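Local coordinates for protein type-2Aa cytolytic delta-endotoxin (Bacillus thuringiensis serovar kyushuensis, PDB 1CBY) that kills the larvae of dipteran insects, including mosquitoes, by making pores in the epithelial cell membrane of the midgut, at residues Ser99-Thr104 against Tyr213-Lys218; Tyr169-Ser174 against Leu189-Ser194; Val105-Met110 against Phe205-Ser210; Val183-Pro188 against Ala219-Gln224; Val193-Glu198 against Asp209-Glu214. All coordinates share one frame; numbering follows the deposited sequence.

Contact 1: Ser99-Thr104 against Tyr213-Lys218; sequences SVIQQT and YEVKMK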
# COMPACT_ATOMS: atom_id res chain seq x y z
N SER A 99 17.40 -18.75 9.95
CA SER A 99 18.06 -17.45 9.98
C SER A 99 18.63 -17.19 8.60
O SER A 99 19.34 -18.04 8.05
CB SER A 99 19.19 -17.44 11.01
OG SER A 99 18.69 -17.51 12.33
N VAL A 100 18.28 -16.05 8.02
CA VAL A 100 18.74 -15.71 6.69
C VAL A 100 19.74 -14.55 6.67
O VAL A 100 20.41 -14.33 5.67
CB VAL A 100 17.55 -15.39 5.75
CG1 VAL A 100 16.66 -16.62 5.59
CG2 VAL A 100 16.74 -14.23 6.29
N ILE A 101 19.85 -13.83 7.78
CA ILE A 101 20.78 -12.71 7.87
C ILE A 101 21.35 -12.67 9.28
O ILE A 101 20.59 -12.58 10.25
CB ILE A 101 20.09 -11.34 7.59
CG1 ILE A 101 19.45 -11.31 6.20
CG2 ILE A 101 21.09 -10.20 7.75
CD1 ILE A 101 20.43 -11.15 5.06
N GLN A 102 22.67 -12.78 9.40
CA GLN A 102 23.35 -12.74 10.70
C GLN A 102 24.66 -12.00 10.47
O GLN A 102 25.71 -12.63 10.36
CB GLN A 102 23.68 -14.15 11.21
CG GLN A 102 22.50 -15.11 11.37
CD GLN A 102 22.92 -16.50 11.85
OE1 GLN A 102 22.11 -17.25 12.39
NE2 GLN A 102 24.18 -16.85 11.63
N GLN A 103 24.60 -10.68 10.37
CA GLN A 103 25.80 -9.89 10.12
C GLN A 103 25.47 -8.42 10.14
O GLN A 103 24.30 -8.04 10.18
CB GLN A 103 26.34 -10.21 8.73
CG GLN A 103 25.43 -9.69 7.62
CD GLN A 103 25.84 -10.14 6.25
OE1 GLN A 103 25.45 -11.21 5.79
NE2 GLN A 103 26.63 -9.32 5.57
N THR A 104 26.51 -7.59 10.10
CA THR A 104 26.31 -6.15 10.04
C THR A 104 26.07 -5.92 8.55
O THR A 104 26.82 -6.45 7.72
CB THR A 104 27.58 -5.38 10.51
OG1 THR A 104 27.89 -5.75 11.86
CG2 THR A 104 27.35 -3.88 10.46
N TYR A 213 22.49 -7.21 12.09
CA TYR A 213 21.17 -7.80 12.00
C TYR A 213 21.13 -9.31 12.18
O TYR A 213 22.05 -10.03 11.79
CB TYR A 213 20.54 -7.48 10.64
CG TYR A 213 19.80 -6.17 10.59
CD1 TYR A 213 18.45 -6.11 10.93
CD2 TYR A 213 20.43 -5.00 10.19
CE1 TYR A 213 17.74 -4.90 10.86
CE2 TYR A 213 19.73 -3.79 10.12
CZ TYR A 213 18.39 -3.76 10.46
OH TYR A 213 17.71 -2.56 10.44
N GLU A 214 20.03 -9.75 12.78
CA GLU A 214 19.74 -11.16 13.00
C GLU A 214 18.31 -11.23 12.46
O GLU A 214 17.41 -10.57 12.99
CB GLU A 214 19.79 -11.53 14.48
CG GLU A 214 19.31 -12.95 14.80
CD GLU A 214 20.03 -14.02 14.00
OE1 GLU A 214 21.13 -14.44 14.41
OE2 GLU A 214 19.48 -14.46 12.96
N VAL A 215 18.12 -11.97 11.38
CA VAL A 215 16.82 -12.07 10.77
C VAL A 215 16.45 -13.51 10.50
O VAL A 215 17.18 -14.22 9.81
CB VAL A 215 16.76 -11.30 9.41
CG1 VAL A 215 15.41 -11.51 8.73
CG2 VAL A 215 17.02 -9.82 9.62
N LYS A 216 15.35 -13.96 11.10
CA LYS A 216 14.88 -15.31 10.87
C LYS A 216 13.65 -15.16 9.99
O LYS A 216 12.88 -14.21 10.15
CB LYS A 216 14.52 -16.01 12.18
CG LYS A 216 14.00 -17.42 11.94
CD LYS A 216 14.06 -18.28 13.18
CE LYS A 216 13.58 -19.67 12.85
NZ LYS A 216 13.64 -20.56 14.03
N MET A 217 13.48 -16.08 9.05
CA MET A 217 12.37 -16.02 8.12
C MET A 217 11.57 -17.32 8.14
O MET A 217 12.14 -18.41 8.18
CB MET A 217 12.91 -15.75 6.71
CG MET A 217 11.87 -15.41 5.66
SD MET A 217 12.62 -14.95 4.08
CE MET A 217 11.78 -16.06 2.98
N LYS A 218 10.25 -17.19 8.17
CA LYS A 218 9.34 -18.34 8.18
C LYS A 218 8.37 -18.12 7.04
O LYS A 218 7.62 -17.13 7.04
CB LYS A 218 8.61 -18.44 9.52
CG LYS A 218 9.52 -18.80 10.68
CD LYS A 218 8.86 -18.56 12.03
CE LYS A 218 8.74 -17.07 12.32
NZ LYS A 218 8.02 -16.80 13.60
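Val100 N and Ile101 N both point at one carbonyl oxygen, Val215 O. Val100 N bonds to Val215 O at 2.8 Å; the bond from Ile101 N to the same oxygen is weak. Ile101 O takes Val215 N in return, and Gln103 exchanges two further backbone bonds with Tyr213. Two residues facing one make a classic beta bulge in the antiparallel pairing of strand 90-102 with strand 210-225, and the register moves by one between Ser99 and Ile101.

Ile101 and Val215 run next to each other off the same face, CB to CB at 3.8 Å, while Ile101 CG2 reaches Tyr213 CB. Branched valine and isoleucine suit this buried side, where Phe143 and Phe191 also touch Val215. Val100, displaced by the bulge, sends CG2 to Val215 CG1 and CG1 to Met217 CB (4.0 Å), and it also packs on Leu114 and Ile117 of helix 107-122.

The other face is polar, with Ser99, Gln102, Glu214 and Lys216 on it. Glu214 has two conformers; in one of them, with chi1 at 172° and a bend at chi2, OE2 comes within 3.2 Å of Ser99 OG, a hydrogen bond that is therefore doubtful, and the carboxylate would lie alongside Gln102 CG. Farther along the strand, Lys218 forms a salt bridge with Glu192.

Contact 2: Tyr169-Ser174 against Leu189-Ser194; sequences YNILFS and LAFEVS
This is a buried antiparallel pairing within a beta hairpin, strands 165-175 and 183-195, near the centre of the chain, and Ile171 with Leu189 and Tyr169 with Phe191 are its hydrogen-bonded pairs. Four backbone bonds join them, among them Ile171 N to Leu189 O at 2.7 Å. Strand 210-225 borders the hairpin on the far side of 183-195, where Met217 touches both Leu189 and Phe191.

Ile171, Phe173, Leu189 and Phe191 share one face, and all are apolar, as befits a layer shut off from water. Ile171 CD1 reaches Leu189 CD2 as the two side chains run next to each other, and the same methyl lies at the edge of the Phe191 ring, 4.2 Å from its CE2. Tyr169 belongs to this face too, but its hydroxyl is hydrogen-bonded to Gln149 and Asn44.

On the reverse face Asn170 sits opposite Ala190, whose small side chain leaves room for the amide: Asn170 OD1 is 3.5 Å from Ala190 CB, while ND2 bonds to Asn42 O. Back on the apolar face, Leu189, with chi1 at 176° and chi2 at 71°, directs CD2 to the rim of the Phe173 ring, where it lies near the ring plane, 3.8 Å from CE2.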
# COMPACT_ATOMS: atom_id res chain seq x y z
N TYR A 169 7.31 -9.28 12.28
CA TYR A 169 6.69 -8.59 11.16
C TYR A 169 6.04 -9.64 10.29
O TYR A 169 6.71 -10.52 9.77
CB TYR A 169 7.73 -7.80 10.39
CG TYR A 169 7.16 -6.67 9.57
CD1 TYR A 169 6.44 -6.93 8.40
CD2 TYR A 169 7.34 -5.35 9.95
CE1 TYR A 169 5.93 -5.89 7.62
CE2 TYR A 169 6.83 -4.30 9.18
CZ TYR A 169 6.13 -4.58 8.02
OH TYR A 169 5.64 -3.56 7.25
N ASN A 170 4.72 -9.57 10.16
CA ASN A 170 3.97 -10.54 9.38
C ASN A 170 3.48 -9.93 8.08
O ASN A 170 2.87 -8.86 8.07
CB ASN A 170 2.78 -11.07 10.18
CG ASN A 170 3.17 -11.59 11.55
OD1 ASN A 170 4.19 -12.27 11.70
ND2 ASN A 170 2.37 -11.26 12.55
N ILE A 171 3.72 -10.66 6.99
CA ILE A 171 3.36 -10.24 5.63
C ILE A 171 2.67 -11.42 4.94
O ILE A 171 2.93 -12.57 5.27
CB ILE A 171 4.63 -9.90 4.81
CG1 ILE A 171 5.41 -8.75 5.46
CG2 ILE A 171 4.27 -9.52 3.38
CD1 ILE A 171 6.78 -8.53 4.85
N LEU A 172 1.76 -11.13 4.02
CA LEU A 172 1.09 -12.18 3.28
C LEU A 172 0.92 -11.73 1.84
O LEU A 172 0.31 -10.69 1.58
CB LEU A 172 -0.28 -12.54 3.87
CG LEU A 172 -0.96 -13.70 3.12
CD1 LEU A 172 -1.32 -14.83 4.06
CD2 LEU A 172 -2.20 -13.21 2.37
N PHE A 173 1.51 -12.49 0.93
CA PHE A 173 1.43 -12.19 -0.49
C PHE A 173 0.42 -13.15 -1.10
O PHE A 173 0.35 -14.32 -0.73
CB PHE A 173 2.79 -12.43 -1.17
CG PHE A 173 3.87 -11.47 -0.75
CD1 PHE A 173 3.84 -10.14 -1.12
CD2 PHE A 173 4.96 -11.92 -0.01
CE1 PHE A 173 4.87 -9.26 -0.76
CE2 PHE A 173 6.00 -11.06 0.36
CZ PHE A 173 5.95 -9.72 -0.02
N SER A 174 -0.38 -12.65 -2.03
CA SER A 174 -1.36 -13.47 -2.72
C SER A 174 -1.26 -13.04 -4.19
O SER A 174 -1.57 -11.89 -4.54
CB SER A 174 -2.76 -13.22 -2.16
OG SER A 174 -3.68 -14.19 -2.62
N LEU A 189 4.43 -14.88 5.00
CA LEU A 189 5.82 -14.58 5.33
C LEU A 189 5.95 -13.85 6.67
O LEU A 189 5.28 -12.84 6.90
CB LEU A 189 6.42 -13.71 4.22
CG LEU A 189 7.84 -13.18 4.39
CD1 LEU A 189 8.83 -14.32 4.24
CD2 LEU A 189 8.09 -12.11 3.34
N ALA A 190 6.82 -14.34 7.54
CA ALA A 190 7.02 -13.70 8.84
C ALA A 190 8.49 -13.60 9.16
O ALA A 190 9.24 -14.58 9.07
CB ALA A 190 6.30 -14.48 9.93
N PHE A 191 8.92 -12.40 9.52
CA PHE A 191 10.30 -12.14 9.87
C PHE A 191 10.45 -11.90 11.36
O PHE A 191 9.64 -11.20 11.97
CB PHE A 191 10.80 -10.87 9.16
CG PHE A 191 11.03 -11.02 7.69
CD1 PHE A 191 12.04 -11.85 7.21
CD2 PHE A 191 10.27 -10.29 6.78
CE1 PHE A 191 12.30 -11.94 5.84
CE2 PHE A 191 10.52 -10.37 5.42
CZ PHE A 191 11.54 -11.20 4.94
N GLU A 192 11.48 -12.50 11.96
CA GLU A 192 11.77 -12.28 13.37
C GLU A 192 13.05 -11.46 13.28
O GLU A 192 14.11 -11.99 12.95
CB GLU A 192 12.03 -13.59 14.10
CG GLU A 192 10.79 -14.46 14.25
CD GLU A 192 11.01 -15.64 15.19
OE1 GLU A 192 12.07 -15.69 15.86
OE2 GLU A 192 10.11 -16.50 15.28
N VAL A 193 12.94 -10.16 13.50
CA VAL A 193 14.08 -9.25 13.41
C VAL A 193 14.68 -8.83 14.76
O VAL A 193 13.95 -8.60 15.72
CB VAL A 193 13.67 -7.97 12.63
CG1 VAL A 193 14.88 -7.07 12.40
CG2 VAL A 193 13.01 -8.35 11.32
N SER A 194 16.00 -8.73 14.79
CA SER A 194 16.73 -8.31 15.98
C SER A 194 17.84 -7.38 15.50
O SER A 194 18.54 -7.70 14.53
CB SER A 194 17.31 -9.53 16.70
OG SER A 194 18.06 -9.17 17.84

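Contact 3: Val105-Met110 against Phe205-Ser210; sequences VEISVM and FTIKDS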
# COMPACT_ATOMS: atom_id res chain seq x y z
N VAL A 105 24.99 -5.24 8.21
CA VAL A 105 24.67 -4.97 6.81
C VAL A 105 23.95 -3.65 6.62
O VAL A 105 23.37 -3.09 7.55
CB VAL A 105 23.74 -6.03 6.20
CG1 VAL A 105 24.52 -6.97 5.33
CG2 VAL A 105 22.97 -6.78 7.27
N GLU A 106 24.03 -3.17 5.38
CA GLU A 106 23.36 -1.95 4.97
C GLU A 106 21.99 -2.47 4.54
O GLU A 106 21.91 -3.45 3.79
CB GLU A 106 24.09 -1.33 3.78
CG GLU A 106 23.52 -0.00 3.31
CD GLU A 106 24.31 0.61 2.17
OE1 GLU A 106 25.53 0.35 2.07
OE2 GLU A 106 23.71 1.35 1.37
N ILE A 107 20.93 -1.84 5.03
CA ILE A 107 19.57 -2.27 4.70
C ILE A 107 19.34 -2.48 3.21
O ILE A 107 18.69 -3.45 2.81
CB ILE A 107 18.51 -1.32 5.31
CG1 ILE A 107 18.67 -1.29 6.84
CG2 ILE A 107 17.11 -1.78 4.93
CD1 ILE A 107 17.80 -0.28 7.53
N SER A 108 19.91 -1.61 2.38
CA SER A 108 19.75 -1.75 0.93
C SER A 108 20.16 -3.14 0.47
O SER A 108 19.38 -3.86 -0.16
CB SER A 108 20.60 -0.70 0.20
OG SER A 108 21.97 -0.82 0.54
N VAL A 109 21.37 -3.55 0.84
CA VAL A 109 21.89 -4.85 0.46
C VAL A 109 21.03 -6.00 0.97
O VAL A 109 20.80 -6.98 0.26
CB VAL A 109 23.33 -5.05 0.96
CG1 VAL A 109 23.92 -6.32 0.35
CG2 VAL A 109 24.19 -3.85 0.60
N MET A 110 20.55 -5.87 2.21
CA MET A 110 19.72 -6.90 2.83
C MET A 110 18.41 -7.14 2.08
O MET A 110 18.00 -8.28 1.90
CB MET A 110 19.44 -6.56 4.29
CG MET A 110 18.56 -7.57 5.01
SD MET A 110 18.65 -7.38 6.80
CE MET A 110 18.11 -5.70 6.99
N PHE A 205 15.37 4.63 10.62
CA PHE A 205 16.33 3.99 9.74
C PHE A 205 15.96 4.20 8.27
O PHE A 205 14.78 4.20 7.90
CB PHE A 205 16.37 2.49 10.03
CG PHE A 205 17.45 2.08 10.98
CD1 PHE A 205 18.28 3.03 11.57
CD2 PHE A 205 17.66 0.73 11.26
CE1 PHE A 205 19.31 2.64 12.43
CE2 PHE A 205 18.68 0.34 12.11
CZ PHE A 205 19.52 1.29 12.70
N THR A 206 16.97 4.35 7.43
CA THR A 206 16.76 4.53 6.00
C THR A 206 17.46 3.39 5.24
O THR A 206 18.23 2.63 5.83
CB THR A 206 17.32 5.89 5.52
OG1 THR A 206 18.73 5.95 5.76
CG2 THR A 206 16.63 7.04 6.24
N ILE A 207 17.17 3.27 3.95
CA ILE A 207 17.76 2.24 3.10
C ILE A 207 19.29 2.22 3.16
O ILE A 207 19.93 1.17 2.99
CB ILE A 207 17.29 2.44 1.63
CG1 ILE A 207 15.83 1.99 1.48
CG2 ILE A 207 18.15 1.66 0.66
CD1 ILE A 207 15.62 0.51 1.71
N LYS A 208 19.88 3.38 3.46
CA LYS A 208 21.33 3.53 3.52
C LYS A 208 21.96 3.21 4.87
O LYS A 208 23.18 3.34 5.03
CB LYS A 208 21.71 4.96 3.14
CG LYS A 208 21.13 5.45 1.82
CD LYS A 208 21.57 6.88 1.56
CE LYS A 208 21.02 7.42 0.25
NZ LYS A 208 21.54 8.80 -0.02
N ASP A 209 21.16 2.83 5.86
CA ASP A 209 21.71 2.54 7.18
C ASP A 209 22.23 1.14 7.37
O ASP A 209 21.78 0.20 6.71
CB ASP A 209 20.71 2.91 8.27
CG ASP A 209 20.64 4.41 8.51
OD1 ASP A 209 21.69 5.01 8.81
OD2 ASP A 209 19.55 4.99 8.37
N SER A 210 23.19 1.00 8.27
CA SER A 210 23.81 -0.28 8.56
C SER A 210 23.63 -0.63 10.04
O SER A 210 23.47 0.26 10.88
CB SER A 210 25.30 -0.23 8.24
OG SER A 210 25.53 0.28 6.94
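Ile107, the first residue of helix 107-122, meets a type I beta turn, Thr206 to Asp209, that leads into strand 210-225; Glu106, at the N-cap position, also pairs with Ser210 as a short antiparallel bridge.

Backbone hydrogen bonds come first. Ile107 N reaches Asp209 O at 2.8 Å, and a weak bond joins Ser108 N to Ile207 O. Thus amides of the first helical turn are used by the loop. Close CH contacts flank them, from Ser210 CA to Val105 O and from Glu106 CA to Asp209 O.

Among apolar contacts, Ile107 extends its CG1-CD1 arm (chi2 173°) to Thr206 O and the Phe205 ring; the branch at CB leaves CG2 for Ile207 CD1. Ile107 CD1 lies 3.9 Å from Phe205 CD2, the two side chains crossing at about a right angle. Tyr213 and Phe143 pack on Ile107 as well. The second subunit also borders this surface, its Asn145 touching Ile207.

The polar side chains brace each segment internally. A weak bond joins Ser108 OG to Glu106 OE2. Asp209 OD2 is gripped twice by Thr206: Thr206 N binds the anti lone pair of Asp209 OD2 at 2.8 Å, and Thr206 OG1 comes to Asp209 OD2 at 2.9 Å from above the carboxylate plane.

Contact 4: Val183-Pro188 against Ala219-Gln224; sequences VMAVLP and ALTLVQ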
# COMPACT_ATOMS: atom_id res chain seq x y z
N VAL A 183 -3.84 -21.98 -10.91
CA VAL A 183 -3.78 -21.89 -9.46
C VAL A 183 -3.44 -20.49 -8.99
O VAL A 183 -3.01 -19.65 -9.78
CB VAL A 183 -2.74 -22.87 -8.85
CG1 VAL A 183 -3.13 -24.31 -9.13
CG2 VAL A 183 -1.35 -22.55 -9.36
N MET A 184 -3.67 -20.26 -7.70
CA MET A 184 -3.36 -18.99 -7.05
C MET A 184 -2.23 -19.31 -6.09
O MET A 184 -2.21 -20.39 -5.50
CB MET A 184 -4.56 -18.47 -6.26
CG MET A 184 -4.25 -17.21 -5.47
SD MET A 184 -5.67 -16.57 -4.58
CE MET A 184 -6.48 -15.60 -5.85
N ALA A 185 -1.28 -18.40 -5.96
CA ALA A 185 -0.16 -18.62 -5.06
C ALA A 185 -0.28 -17.74 -3.82
O ALA A 185 -0.52 -16.53 -3.93
CB ALA A 185 1.16 -18.34 -5.78
N VAL A 186 -0.16 -18.35 -2.65
CA VAL A 186 -0.25 -17.61 -1.39
C VAL A 186 1.08 -17.78 -0.68
O VAL A 186 1.65 -18.87 -0.68
CB VAL A 186 -1.37 -18.16 -0.49
CG1 VAL A 186 -1.51 -17.29 0.74
CG2 VAL A 186 -2.68 -18.19 -1.26
N LEU A 187 1.56 -16.70 -0.06
CA LEU A 187 2.84 -16.76 0.63
C LEU A 187 2.84 -16.08 2.00
O LEU A 187 3.03 -14.86 2.10
CB LEU A 187 3.93 -16.13 -0.26
CG LEU A 187 5.38 -16.63 -0.21
CD1 LEU A 187 6.23 -15.73 -1.08
CD2 LEU A 187 5.93 -16.64 1.20
N PRO A 188 2.54 -16.84 3.06
CA PRO A 188 2.54 -16.29 4.42
C PRO A 188 4.01 -16.13 4.80
O PRO A 188 4.75 -17.11 4.89
CB PRO A 188 1.90 -17.42 5.24
CG PRO A 188 1.01 -18.08 4.27
CD PRO A 188 1.89 -18.16 3.05
N ALA A 219 8.40 -19.00 6.05
CA ALA A 219 7.55 -18.86 4.88
C ALA A 219 7.25 -20.18 4.19
O ALA A 219 7.99 -21.16 4.32
CB ALA A 219 8.20 -17.92 3.88
N LEU A 220 6.15 -20.19 3.46
CA LEU A 220 5.74 -21.36 2.70
C LEU A 220 4.84 -20.87 1.58
O LEU A 220 4.08 -19.92 1.77
CB LEU A 220 5.00 -22.37 3.58
CG LEU A 220 3.53 -22.14 3.95
CD1 LEU A 220 2.95 -23.44 4.45
CD2 LEU A 220 3.41 -21.06 5.00
N THR A 221 4.99 -21.46 0.40
CA THR A 221 4.17 -21.09 -0.74
C THR A 221 3.18 -22.21 -1.00
O THR A 221 3.55 -23.38 -1.10
CB THR A 221 5.02 -20.86 -1.99
OG1 THR A 221 6.12 -20.00 -1.67
CG2 THR A 221 4.17 -20.21 -3.07
N LEU A 222 1.91 -21.84 -1.08
CA LEU A 222 0.85 -22.79 -1.32
C LEU A 222 0.06 -22.39 -2.56
O LEU A 222 -0.24 -21.22 -2.76
CB LEU A 222 -0.08 -22.83 -0.10
CG LEU A 222 -1.31 -23.73 -0.20
CD1 LEU A 222 -1.35 -24.66 1.00
CD2 LEU A 222 -2.57 -22.90 -0.30
N VAL A 223 -0.21 -23.36 -3.43
CA VAL A 223 -0.99 -23.09 -4.63
C VAL A 223 -2.32 -23.80 -4.47
O VAL A 223 -2.37 -24.92 -3.96
CB VAL A 223 -0.28 -23.56 -5.93
CG1 VAL A 223 0.99 -22.75 -6.16
CG2 VAL A 223 0.02 -25.05 -5.87
N GLN A 224 -3.40 -23.13 -4.85
CA GLN A 224 -4.74 -23.70 -4.76
C GLN A 224 -5.45 -23.48 -6.09
O GLN A 224 -5.31 -22.43 -6.71
CB GLN A 224 -5.54 -23.04 -3.65
CG GLN A 224 -6.98 -23.51 -3.58
CD GLN A 224 -7.79 -22.75 -2.56
OE1 GLN A 224 -7.84 -21.52 -2.59
NE2 GLN A 224 -8.42 -23.47 -1.65
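Val183 lays its CG2 over the branch point of Val223, 3.7 Å from CB, the two side chains crossing at a slant. With chi1 at -63°, Val183 CG1 is anti to the carbonyl carbon, and CG2 falls between that carbon and the backbone N, facing the neighbouring strand. Beta-branched valine favours the extended backbone, and its methyls fill the space between the strands.

At the other end Pro188 fits as a residue with no N-H to give. Its ring sets CD 3.1 Å from Leu220 O, where an amide hydrogen would otherwise be expected, and CB, CG and CD all meet Leu220 CD2, the nearest being CD at 3.8 Å. Leu187 sends CD2 to Ala219 CB, also at 3.7 Å; the small alanine makes room for it. Leu187 CG passes Thr221 OG1, a hydroxyl satisfied by Val121 O.

Between these ends, Met184 with Gln224 and Val186 with Leu222 each exchange two backbone hydrogen bonds. Met184, Val186 and Leu222 look to helix 54-63, which lies on that face through Ala57 and Leu60, while Gln224 bonds to Gln56 and Pro88. The pattern is antiparallel pairing of strands 183-195 and 210-225, interrupted at Pro188, in the central sheet of the Cyt toxin fold, whose sheet is covered by helices.

Contact 5: Val193-Glu198 against Asp209-Glu214; sequences VSVDVE and DSARYE
Asp196, just past the end of strand 183-195, can be followed outward against Arg212. Its CB lies 4.0 Å from Arg212 CB. The carboxyl carbon, CG, comes closer to that same Arg212 CB, at 3.4 Å, because chi1 of 68° places it between the backbone N and the carbonyl carbon and turns it toward the other strand. At the tip OD1 accepts a hydrogen bond from Arg212 N at 2.9 Å, from above the carboxylate plane, and also touches Ala211 CB. OD2 rests against Arg212 CB.

Behind this end the strands pair in the antiparallel way, Ser194 and Glu214 exchanging two backbone bonds, while the one from Asp196 N to Arg212 O is weak. The carboxylate thus takes over an amide of the neighbouring strand where the regular pairing runs out.

Val195 belongs to the buried side. Its CG1 sits over one face of the Tyr213 ring, 4.2 Å from the centroid, a CH-pi contact, and CG2 meets the ring at CE1, 3.5 Å away. Val193 CG1 approaches the same ring at its edge, in plane. Phe205, Ile107 and Met110 also pack on this tyrosine.

The Asp196 and Arg212 side chains cross at about a right angle, with OD2 and Arg212 NE 6.7 Å apart. The aspartate therefore acts here through a backbone amide rather than through a salt bridge, and any attraction between the two charges is probably long-range.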
# COMPACT_ATOMS: atom_id res chain seq x y z
N VAL A 193 12.94 -10.16 13.50
CA VAL A 193 14.08 -9.25 13.41
C VAL A 193 14.68 -8.83 14.76
O VAL A 193 13.95 -8.60 15.72
CB VAL A 193 13.67 -7.97 12.63
CG1 VAL A 193 14.88 -7.07 12.40
CG2 VAL A 193 13.01 -8.35 11.32
N SER A 194 16.00 -8.73 14.79
CA SER A 194 16.73 -8.31 15.98
C SER A 194 17.84 -7.38 15.50
O SER A 194 18.54 -7.70 14.53
CB SER A 194 17.31 -9.53 16.70
OG SER A 194 18.06 -9.17 17.84
N VAL A 195 17.96 -6.21 16.13
CA VAL A 195 18.96 -5.22 15.75
C VAL A 195 19.77 -4.78 16.97
O VAL A 195 19.22 -4.59 18.06
CB VAL A 195 18.32 -3.95 15.14
CG1 VAL A 195 19.36 -3.17 14.36
CG2 VAL A 195 17.15 -4.31 14.26
N ASP A 196 21.06 -4.54 16.77
CA ASP A 196 21.94 -4.12 17.85
C ASP A 196 21.84 -2.63 18.20
O ASP A 196 22.84 -2.01 18.55
CB ASP A 196 23.40 -4.48 17.53
CG ASP A 196 23.97 -3.68 16.37
OD1 ASP A 196 23.22 -3.35 15.42
OD2 ASP A 196 25.18 -3.37 16.39
N VAL A 197 20.64 -2.05 18.10
CA VAL A 197 20.46 -0.64 18.44
C VAL A 197 19.15 -0.40 19.17
O VAL A 197 18.35 -1.32 19.35
CB VAL A 197 20.54 0.30 17.19
CG1 VAL A 197 21.93 0.28 16.59
CG2 VAL A 197 19.51 -0.09 16.16
N GLU A 198 18.95 0.83 19.62
CA GLU A 198 17.75 1.21 20.35
C GLU A 198 16.63 1.66 19.42
O GLU A 198 16.86 2.38 18.44
CB GLU A 198 18.06 2.31 21.37
CG GLU A 198 18.69 3.57 20.78
CD GLU A 198 19.06 4.60 21.84
OE1 GLU A 198 19.83 4.25 22.76
OE2 GLU A 198 18.59 5.75 21.74
N ASP A 209 21.16 2.83 5.86
CA ASP A 209 21.71 2.54 7.18
C ASP A 209 22.23 1.14 7.37
O ASP A 209 21.78 0.20 6.71
CB ASP A 209 20.71 2.91 8.27
CG ASP A 209 20.64 4.41 8.51
OD1 ASP A 209 21.69 5.01 8.81
OD2 ASP A 209 19.55 4.99 8.37
N SER A 210 23.19 1.00 8.27
CA SER A 210 23.81 -0.28 8.56
C SER A 210 23.63 -0.63 10.04
O SER A 210 23.47 0.26 10.88
CB SER A 210 25.30 -0.23 8.24
OG SER A 210 25.53 0.28 6.94
N ALA A 211 23.66 -1.92 10.35
CA ALA A 211 23.52 -2.39 11.72
C ALA A 211 23.69 -3.90 11.73
O ALA A 211 23.53 -4.55 10.70
CB ALA A 211 22.15 -2.01 12.28
N ARG A 212 24.10 -4.43 12.87
CA ARG A 212 24.27 -5.87 13.03
C ARG A 212 22.86 -6.43 13.11
O ARG A 212 22.09 -6.09 14.01
CB ARG A 212 25.07 -6.17 14.31
CG ARG A 212 24.94 -7.58 14.88
CD ARG A 212 25.67 -8.63 14.06
NE ARG A 212 25.74 -9.89 14.80
CZ ARG A 212 26.13 -11.05 14.28
NH1 ARG A 212 26.51 -11.13 13.01
NH2 ARG A 212 26.15 -12.14 15.04
N TYR A 213 22.49 -7.21 12.09
CA TYR A 213 21.17 -7.80 12.00
C TYR A 213 21.13 -9.31 12.18
O TYR A 213 22.05 -10.03 11.79
CB TYR A 213 20.54 -7.48 10.64
CG TYR A 213 19.80 -6.17 10.59
CD1 TYR A 213 18.45 -6.11 10.93
CD2 TYR A 213 20.43 -5.00 10.19
CE1 TYR A 213 17.74 -4.90 10.86
CE2 TYR A 213 19.73 -3.79 10.12
CZ TYR A 213 18.39 -3.76 10.46
OH TYR A 213 17.71 -2.56 10.44
N GLU A 214 20.03 -9.75 12.78
CA GLU A 214 19.74 -11.16 13.00
C GLU A 214 18.31 -11.23 12.46
O GLU A 214 17.41 -10.57 12.99
CB GLU A 214 19.79 -11.53 14.48
CG GLU A 214 19.31 -12.95 14.80
CD GLU A 214 20.03 -14.02 14.00
OE1 GLU A 214 21.13 -14.44 14.41
OE2 GLU A 214 19.48 -14.46 12.96

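In the fold
Strand 210-225 runs through contacts 1, 4 and 5, facing strand 90-102 in contact 1 and strand 183-195 in the other two, and contact 3 reaches its start; strand 183-195 in turn meets strand 165-175 in contact 2. Contacts 2 and 4 are buried, with antiparallel backbone pairing and mostly apolar side chains. Contacts 1 and 5 are partly buried, and both put polar groups on one side and apolar ones on the other; they share Tyr213 and Glu214. Contact 3 lies at the surface, where a helix start and a turn replace long strands and the second subunit comes near. Contacts 3 and 4 stand on opposite sides of the chain's centre, about 29 Å apart between centres.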